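Local coordinates for Alpha/beta hydrolase fold protein (Nakamurella multipartita, PDB 4Y7D) that probably acts as a hydrolase of the alpha/beta hydrolase fold, although its substrate is not established, at residues A[37-42]-A[111-116]; A[80-85]-A[224-229]. All blocks are in the same frame, centred on the assembly; numbering follows the deposited sequence.

Contact 1: A[37-42]-A[111-116]; sequences LVVHGS and PSSYRL
Ser112 and Ser113 of the helix meet Val39, and Leu116, one turn on, meets Leu37. Ser112 makes the lighter of the two serine contacts: its OG comes to 3.9 Å from CG1 of Val39. That hydroxyl has its polar partner elsewhere, in a hydrogen bond with Tyr89 OH of helix 82-95, whose side chain also packs on Leu37 and Val39. Ser113 comes closer. Its OG stands over the branched end of Val39, 3.4 Å from CG2 and 3.6 Å from CG1, so the oxygen sits against CB and both methyls. A chi1 of -61° lays this hydroxyl beside its own backbone N, and from there it bonds the carbonyl of Gly109 one turn back in the chain. Leu116 then extends CD2 to CD2 of Leu37 at 4.0 Å, the two side chains meeting at a slant; Val103 of strand 101-106 packs against Leu116 as well. Over this length the helix runs at 144° to strand 37-39, with their axes 9.8 Å apart at closest approach, which is the layer packing of helix on sheet. Past the strand, His40 ND1 donates to Gly41 O at 2.8 Å in the plane of the ring and onto a carbonyl lone pair, a bond that, with Tyr71 edge-to-face on the ring, restrains the imidazole's rotation. The position is consistent with the helix that follows the nucleophile elbow in alpha/beta hydrolases, where a His-Gly turn after this strand commonly borders the oxyanion hole. No hydrogen bond joins the segments: the buried hydroxyls are satisfied by Tyr89 and Gly109, and what they present to the strand is van der Waals surface.

Contact 2: A[80-85]-A[224-229]; sequences VTPDEQ and MDQFAR
Glu84 OE1 is gripped by two backbone amides, those of Val80 and Thr81, which both also touch Gln226 across the contact. The bond from Thr81 N to Glu84 OE1 is 3.0 Å long and nearly straight at 171°, reaching the oxygen from above the carboxylate plane; the one from Val80 N is weak. In return Glu84 N donates to Thr81 OG1 at 3.0 Å, completing a capping box with Thr81 as N-cap of helix 82-95. With its hydroxyl committed to the cap, Thr81 turns its methyl to Gln226: CG2 lies 3.6 Å from OE1 of that residue. Pro82 CD is equally near that oxygen, at 3.6 Å, so the amide oxygen rests against two carbon groups of the helix start. The other end of the amide faces Val80, NE2 being 3.7 Å from CG1, and the two side chains cross at about a right angle. Gln226 reaches all three residues through two torsions: its CG, set beside the backbone N by chi1 -73°, lies 3.6 Å from Val80 O, and the bend at chi2 (-62°) then turns the amide along the 80-82 backbone. That carbonyl of Val80 is hydrogen-bonded by Asn222 ND2, one turn earlier on helix 217-227. No hydrogen bond spans the two segments, and the contact is close packing of one glutamine on a capped helix start. It joins the start of helix 82-95 to the end of helix 217-227, in what is probably the cap region between strands 124-130 and 242-247, while Pro111 of helix 110-119 packs against both Pro82 and Phe227.

Overall arrangement
From the N terminus, strand 35-39 supplies the first half of contact 1 and the start of helix 82-95 the first half of contact 2. Residues 111-116 then close contact 1 across 68 intervening residues, and 224-229 close contact 2 across 138. The segments alternate along the chain, so the two loops cross. Contact 1 ties the central sheet to helix 110-119; contact 2 ties the start of helix 82-95 to the last helix before strand 242-247. Their centres lie about 11 Å apart, and they touch directly: Arg115 NH2 and Asp83 OD1 form a salt bridge of 3.0 Å, while Ser42 packs on Phe227 and Met224.

Contact 1: A[37-42]-A[111-116]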
loop_
_atom_site.group_PDB
_atom_site.type_symbol
_atom_site.label_atom_id
_atom_site.label_comp_id
_atom_site.label_asym_id
_atom_site.label_seq_id
_atom_site.Cartn_x
_atom_site.Cartn_y
_atom_site.Cartn_z
ATOM N N LEU A 37 1.061 11.493 -1.966
ATOM C CA LEU A 37 -0.097 10.825 -1.423
ATOM C C LEU A 37 0.241 9.339 -1.296
ATOM O O LEU A 37 0.686 8.732 -2.248
ATOM C CB LEU A 37 -1.297 10.979 -2.327
ATOM C CG LEU A 37 -2.561 10.179 -1.972
ATOM C CD1 LEU A 37 -3.231 10.797 -0.740
ATOM C CD2 LEU A 37 -3.454 10.090 -3.180
ATOM N N VAL A 38 0.113 8.797 -0.096
ATOM C CA VAL A 38 0.507 7.402 0.234
ATOM C C VAL A 38 -0.795 6.629 0.503
ATOM O O VAL A 38 -1.569 7.028 1.395
ATOM C CB VAL A 38 1.394 7.394 1.467
ATOM C CG1 VAL A 38 1.836 5.984 1.805
ATOM C CG2 VAL A 38 2.624 8.223 1.202
ATOM N N VAL A 39 -0.996 5.553 -0.240
ATOM C CA VAL A 39 -2.280 4.857 -0.293
ATOM C C VAL A 39 -2.113 3.386 0.115
ATOM O O VAL A 39 -1.496 2.558 -0.583
ATOM C CB VAL A 39 -2.864 4.953 -1.703
ATOM C CG1 VAL A 39 -4.286 4.400 -1.703
ATOM C CG2 VAL A 39 -2.805 6.395 -2.254
ATOM N N HIS A 40 -2.654 3.071 1.278
ATOM C CA HIS A 40 -2.533 1.747 1.885
ATOM C C HIS A 40 -3.346 0.652 1.176
ATOM O O HIS A 40 -4.323 0.896 0.439
ATOM C CB HIS A 40 -2.907 1.826 3.407
ATOM C CG HIS A 40 -4.342 2.069 3.656
ATOM N ND1 HIS A 40 -5.305 1.089 3.493
ATOM C CD2 HIS A 40 -5.001 3.169 4.116
ATOM C CE1 HIS A 40 -6.489 1.585 3.803
ATOM N NE2 HIS A 40 -6.334 2.835 4.178
ATOM N N GLY A 41 -2.979 -0.579 1.501
ATOM C CA GLY A 41 -3.649 -1.753 0.990
ATOM C C GLY A 41 -4.835 -2.254 1.783
ATOM O O GLY A 41 -5.503 -1.489 2.487
ATOM N N SER A 42 -5.111 -3.545 1.635
ATOM C CA SER A 42 -6.390 -4.111 2.064
ATOM C C SER A 42 -6.185 -5.331 2.959
ATOM O O SER A 42 -5.761 -6.375 2.452
ATOM C CB SER A 42 -7.185 -4.568 0.863
ATOM O OG SER A 42 -7.418 -3.569 -0.100
ATOM N N PRO A 111 -6.096 0.098 -7.019
ATOM C CA PRO A 111 -7.157 0.544 -7.880
ATOM C C PRO A 111 -7.523 2.010 -7.833
ATOM O O PRO A 111 -7.694 2.633 -8.876
ATOM C CB PRO A 111 -8.328 -0.389 -7.501
ATOM C CG PRO A 111 -7.648 -1.660 -7.129
ATOM C CD PRO A 111 -6.411 -1.214 -6.404
ATOM N N SER A 112 -7.659 2.563 -6.637
ATOM C CA SER A 112 -8.024 3.959 -6.465
ATOM C C SER A 112 -6.855 4.866 -6.939
ATOM O O SER A 112 -7.096 5.943 -7.482
ATOM C CB SER A 112 -8.355 4.243 -5.014
ATOM O OG SER A 112 -7.303 3.975 -4.088
ATOM N N SER A 113 -5.641 4.410 -6.770
ATOM C CA SER A 113 -4.464 5.221 -7.200
ATOM C C SER A 113 -4.387 5.239 -8.733
ATOM O O SER A 113 -4.138 6.318 -9.350
ATOM C CB SER A 113 -3.196 4.669 -6.599
ATOM O OG SER A 113 -3.226 4.695 -5.172
ATOM N N TYR A 114 -4.541 4.061 -9.367
ATOM C CA TYR A 114 -4.604 4.005 -10.805
ATOM C C TYR A 114 -5.743 4.871 -11.347
ATOM O O TYR A 114 -5.537 5.602 -12.352
ATOM C CB TYR A 114 -4.723 2.604 -11.337
ATOM C CG TYR A 114 -3.477 1.762 -11.214
ATOM C CD1 TYR A 114 -2.224 2.222 -11.692
ATOM C CD2 TYR A 114 -3.519 0.526 -10.599
ATOM C CE1 TYR A 114 -1.108 1.435 -11.633
ATOM C CE2 TYR A 114 -2.389 -0.295 -10.529
ATOM C CZ TYR A 114 -1.175 0.168 -11.021
ATOM O OH TYR A 114 -0.059 -0.614 -10.962
ATOM N N ARG A 115 -6.913 4.828 -10.728
ATOM C CA ARG A 115 -7.999 5.701 -11.188
ATOM C C ARG A 115 -7.669 7.213 -11.088
ATOM O O ARG A 115 -8.094 8.020 -11.937
ATOM C CB ARG A 115 -9.319 5.399 -10.478
ATOM C CG ARG A 115 -9.977 4.067 -10.855
ATOM C CD ARG A 115 -10.131 3.875 -12.365
ATOM N NE ARG A 115 -11.096 4.832 -12.897
ATOM C CZ ARG A 115 -11.205 5.179 -14.165
ATOM N NH1 ARG A 115 -10.321 4.765 -15.084
ATOM N NH2 ARG A 115 -12.172 6.031 -14.497
ATOM N N LEU A 116 -6.980 7.592 -10.027
ATOM C CA LEU A 116 -6.574 8.980 -9.855
ATOM C C LEU A 116 -5.627 9.367 -10.997
ATOM O O LEU A 116 -5.802 10.394 -11.659
ATOM C CB LEU A 116 -5.878 9.161 -8.507
ATOM C CG LEU A 116 -5.444 10.602 -8.191
ATOM C CD1 LEU A 116 -6.652 11.543 -8.060
ATOM C CD2 LEU A 116 -4.604 10.665 -6.946
#

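Contact 2: A[80-85]-A[224-229]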
loop_
_atom_site.group_PDB
_atom_site.type_symbol
_atom_site.label_atom_id
_atom_site.label_comp_id
_atom_site.label_asym_id
_atom_site.label_seq_id
_atom_site.Cartn_x
_atom_site.Cartn_y
_atom_site.Cartn_z
ATOM N N VAL A 80 -17.000 4.728 -2.099
ATOM C CA VAL A 80 -17.051 3.283 -2.157
ATOM C C VAL A 80 -16.228 2.655 -3.273
ATOM O O VAL A 80 -15.390 1.748 -3.038
ATOM C CB VAL A 80 -18.555 2.872 -2.261
ATOM C CG1 VAL A 80 -18.739 1.431 -2.655
ATOM C CG2 VAL A 80 -19.263 3.224 -0.949
ATOM N N THR A 81 -16.398 3.118 -4.512
ATOM C CA THR A 81 -15.716 2.524 -5.644
ATOM C C THR A 81 -14.279 3.046 -5.768
ATOM O O THR A 81 -13.995 4.136 -5.248
ATOM C CB THR A 81 -16.430 2.767 -7.000
ATOM O OG1 THR A 81 -16.338 4.146 -7.373
ATOM C CG2 THR A 81 -17.889 2.333 -6.947
ATOM N N PRO A 82 -13.404 2.301 -6.478
ATOM C CA PRO A 82 -12.077 2.842 -6.734
ATOM C C PRO A 82 -12.135 4.240 -7.366
ATOM O O PRO A 82 -11.317 5.132 -6.972
ATOM C CB PRO A 82 -11.412 1.785 -7.645
ATOM C CG PRO A 82 -12.080 0.522 -7.198
ATOM C CD PRO A 82 -13.472 0.866 -6.857
ATOM N N ASP A 83 -13.060 4.430 -8.311
ATOM C CA ASP A 83 -13.204 5.729 -8.963
ATOM C C ASP A 83 -13.653 6.830 -8.003
ATOM O O ASP A 83 -13.129 7.962 -8.077
ATOM C CB ASP A 83 -14.154 5.665 -10.142
ATOM C CG ASP A 83 -13.987 6.839 -11.065
ATOM O OD1 ASP A 83 -12.920 6.959 -11.740
ATOM O OD2 ASP A 83 -14.922 7.642 -11.109
ATOM N N GLU A 84 -14.580 6.508 -7.098
ATOM C CA GLU A 84 -14.980 7.448 -6.055
ATOM C C GLU A 84 -13.838 7.760 -5.052
ATOM O O GLU A 84 -13.728 8.866 -4.572
ATOM C CB GLU A 84 -16.195 6.951 -5.302
ATOM C CG GLU A 84 -17.409 6.936 -6.204
ATOM C CD GLU A 84 -18.600 6.146 -5.668
ATOM O OE1 GLU A 84 -18.465 5.320 -4.761
ATOM O OE2 GLU A 84 -19.679 6.393 -6.186
ATOM N N GLN A 85 -13.023 6.759 -4.722
ATOM C CA GLN A 85 -11.869 7.012 -3.876
ATOM C C GLN A 85 -10.869 7.928 -4.567
ATOM O O GLN A 85 -10.344 8.833 -3.919
ATOM C CB GLN A 85 -11.269 5.689 -3.371
ATOM C CG GLN A 85 -12.271 4.988 -2.470
ATOM C CD GLN A 85 -11.792 3.746 -1.761
ATOM O OE1 GLN A 85 -10.615 3.377 -1.842
ATOM N NE2 GLN A 85 -12.713 3.115 -0.991
HETATM N N MSE A 224 -12.900 -5.914 -0.964
HETATM C CA MSE A 224 -13.026 -7.277 -1.545
HETATM C C MSE A 224 -14.173 -7.304 -2.527
HETATM O O MSE A 224 -14.108 -7.936 -3.595
HETATM C CB MSE A 224 -13.175 -8.349 -0.442
HETATM C CG MSE A 224 -11.907 -8.408 0.416
HETATM SE SE MSE A 224 -10.157 -8.835 -0.428
HETATM C CE MSE A 224 -9.355 -7.074 -0.671
ATOM N N ASP A 225 -15.269 -6.645 -2.200
ATOM C CA ASP A 225 -16.392 -6.611 -3.089
ATOM C C ASP A 225 -16.089 -5.810 -4.373
ATOM O O ASP A 225 -16.394 -6.257 -5.502
ATOM C CB ASP A 225 -17.607 -6.026 -2.382
ATOM C CG ASP A 225 -18.733 -5.808 -3.310
ATOM O OD1 ASP A 225 -19.109 -6.745 -4.000
ATOM O OD2 ASP A 225 -19.275 -4.701 -3.362
ATOM N N GLN A 226 -15.442 -4.655 -4.216
ATOM C CA GLN A 226 -15.175 -3.814 -5.358
ATOM C C GLN A 226 -14.127 -4.418 -6.273
ATOM O O GLN A 226 -14.242 -4.317 -7.485
ATOM C CB GLN A 226 -14.690 -2.432 -4.893
ATOM C CG GLN A 226 -15.795 -1.561 -4.288
ATOM C CD GLN A 226 -16.872 -1.282 -5.295
ATOM O OE1 GLN A 226 -16.577 -0.945 -6.420
ATOM N NE2 GLN A 226 -18.096 -1.474 -4.933
ATOM N N PHE A 227 -13.080 -5.012 -5.709
ATOM C CA PHE A 227 -12.012 -5.538 -6.569
ATOM C C PHE A 227 -12.515 -6.693 -7.420
ATOM O O PHE A 227 -12.035 -6.883 -8.539
ATOM C CB PHE A 227 -10.778 -5.997 -5.776
ATOM C CG PHE A 227 -10.114 -4.921 -4.953
ATOM C CD1 PHE A 227 -10.472 -3.600 -5.061
ATOM C CD2 PHE A 227 -9.119 -5.257 -4.089
ATOM C CE1 PHE A 227 -9.845 -2.622 -4.301
ATOM C CE2 PHE A 227 -8.508 -4.300 -3.298
ATOM C CZ PHE A 227 -8.889 -2.991 -3.410
ATOM N N ALA A 228 -13.472 -7.472 -6.907
ATOM C CA ALA A 228 -14.102 -8.537 -7.657
ATOM C C ALA A 228 -15.012 -8.051 -8.797
ATOM O O ALA A 228 -15.463 -8.857 -9.630
ATOM C CB ALA A 228 -14.906 -9.455 -6.708
ATOM N N ARG A 229 -15.319 -6.755 -8.794
ATOM C CA ARG A 229 -16.203 -6.161 -9.786
ATOM C C ARG A 229 -15.505 -5.233 -10.789
ATOM O O ARG A 229 -16.160 -4.695 -11.686
ATOM C CB ARG A 229 -17.278 -5.316 -9.092
ATOM C CG ARG A 229 -18.359 -6.079 -8.367
ATOM C CD ARG A 229 -19.268 -5.030 -7.713
ATOM N NE ARG A 229 -19.883 -5.521 -6.493
ATOM C CZ ARG A 229 -20.981 -6.294 -6.443
ATOM N NH1 ARG A 229 -21.589 -6.695 -7.563
ATOM N NH2 ARG A 229 -21.474 -6.685 -5.258
#